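Local coordinates for protein A52 (Vaccinia virus, PDB 2VVW), which binds host TRAF6 and IRAK2 as a Bcl-2-like protein, inhibiting NF-kappa-B signalling and suppressing the innate immune response, at residues K93-V96 with Y97-I100. Sequence-based numbering, arbitrary orientation.
Sequences KLTV and YDCI
Between Thr95 and Asp98 the extended chain of 93-95 turns into the first turn of helix 96-115, where Cys99 N bonds to Thr95 O (3.2 Å) and Ile100 N to Val96 O (2.9 Å). Thr95 and Asp98 exchange bonds in both directions. With chi1 at 74°, Thr95 OG1 sits between its own backbone N and carbonyl carbon, facing the start of the helix, and it accepts from Asp98 N at 3.1 Å with an N-H...O angle of 162°; a bond from Tyr97 N to the same oxygen is weak and bent. In return, Asp98 OD2 takes the backbone N-H of Thr95 (2.9 Å) on its anti side, 23° out of the carboxylate plane. One water joins Lys93 O to Asp98 OD2, donating to both, and another lies beside Thr95 OG1. Asp98 OD1 accepts from Gln58 NE2, so the carboxylate is held at both oxygens and also ties this helix start to helix 51-59. Leu94 lays CD1 on Asp98 CB (3.7 Å) and CD2 against Cys99 SG. Val96 CG1 approaches the Tyr97 ring obliquely, 3.4 Å from CD2, and both side chains reach Ile144 of helix 135-153. Reciprocal side-chain-to-backbone bonding of this kind defines a capping box, with Thr95 as N-cap, here opening a helix of the poxvirus Bcl-2-like fold.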
loop_
_atom_site.group_PDB
_atom_site.type_symbol
_atom_site.label_atom_id
_atom_site.label_comp_id
_atom_site.label_asym_id
_atom_site.label_seq_id
_atom_site.Cartn_x
_atom_site.Cartn_y
_atom_site.Cartn_z
ATOM N N LYS A 93 -31.340 9.992 4.670
ATOM C CA LYS A 93 -31.238 8.926 3.697
ATOM C C LYS A 93 -30.001 9.192 2.885
ATOM O O LYS A 93 -29.890 10.234 2.246
ATOM C CB LYS A 93 -32.468 8.875 2.787
ATOM C CG LYS A 93 -32.546 7.578 1.980
ATOM C CD LYS A 93 -33.391 7.706 0.722
ATOM C CE LYS A 93 -33.320 6.426 -0.120
ATOM N NZ LYS A 93 -33.588 6.645 -1.580
ATOM N N LEU A 94 -29.074 8.242 2.922
ATOM C CA LEU A 94 -27.752 8.402 2.345
ATOM C C LEU A 94 -27.837 8.430 0.828
ATOM O O LEU A 94 -28.544 7.615 0.227
ATOM C CB LEU A 94 -26.870 7.233 2.780
ATOM C CG LEU A 94 -25.359 7.434 2.827
ATOM C CD1 LEU A 94 -25.014 8.443 3.892
ATOM C CD2 LEU A 94 -24.681 6.092 3.112
ATOM N N THR A 95 -27.124 9.367 0.221
ATOM C CA THR A 95 -27.057 9.467 -1.230
ATOM C C THR A 95 -25.632 9.169 -1.694
ATOM O O THR A 95 -24.703 9.127 -0.892
ATOM C CB THR A 95 -27.456 10.875 -1.730
ATOM O OG1 THR A 95 -26.393 11.795 -1.456
ATOM C CG2 THR A 95 -28.750 11.357 -1.060
ATOM N N VAL A 96 -25.483 8.954 -2.999
ATOM C CA VAL A 96 -24.171 8.722 -3.607
ATOM C C VAL A 96 -23.258 9.915 -3.317
ATOM O O VAL A 96 -22.054 9.753 -3.129
ATOM C CB VAL A 96 -24.273 8.460 -5.147
ATOM C CG1 VAL A 96 -24.789 9.695 -5.894
ATOM C CG2 VAL A 96 -22.926 8.008 -5.721
ATOM N N TYR A 97 -23.838 11.105 -3.269
ATOM C CA TYR A 97 -23.067 12.329 -3.031
ATOM C C TYR A 97 -22.602 12.488 -1.573
ATOM O O TYR A 97 -21.532 13.031 -1.329
ATOM C CB TYR A 97 -23.845 13.537 -3.554
ATOM C CG TYR A 97 -23.880 13.519 -5.059
ATOM C CD1 TYR A 97 -22.758 13.884 -5.798
ATOM C CD2 TYR A 97 -25.005 13.084 -5.748
ATOM C CE1 TYR A 97 -22.764 13.857 -7.182
ATOM C CE2 TYR A 97 -25.023 13.047 -7.135
ATOM C CZ TYR A 97 -23.900 13.437 -7.849
ATOM O OH TYR A 97 -23.906 13.398 -9.229
ATOM N N ASP A 98 -23.383 11.995 -0.611
ATOM C CA ASP A 98 -22.893 11.841 0.769
ATOM C C ASP A 98 -21.653 10.940 0.808
ATOM O O ASP A 98 -20.661 11.242 1.479
ATOM C CB ASP A 98 -23.976 11.250 1.677
ATOM C CG ASP A 98 -25.171 12.163 1.835
ATOM O OD1 ASP A 98 -24.969 13.383 2.045
ATOM O OD2 ASP A 98 -26.305 11.652 1.762
ATOM N N CYS A 99 -21.710 9.825 0.090
ATOM C CA CYS A 99 -20.579 8.921 0.029
ATOM C C CYS A 99 -19.365 9.544 -0.679
ATOM O O CYS A 99 -18.243 9.302 -0.288
ATOM C CB CYS A 99 -20.967 7.641 -0.667
ATOM S SG CYS A 99 -22.305 6.762 0.114
ATOM N N ILE A 100 -19.588 10.311 -1.736
ATOM C CA ILE A 100 -18.506 11.041 -2.390
ATOM C C ILE A 100 -17.845 12.028 -1.412
ATOM O O ILE A 100 -16.618 12.095 -1.303
ATOM C CB ILE A 100 -19.024 11.778 -3.641
ATOM C CG1 ILE A 100 -19.321 10.756 -4.757
ATOM C CG2 ILE A 100 -18.035 12.842 -4.097
ATOM C CD1 ILE A 100 -20.125 11.304 -5.953
HETATM O O HOH W 1 -28.642 13.156 2.107
HETATM O O HOH W 2 -26.404 14.420 -0.811
#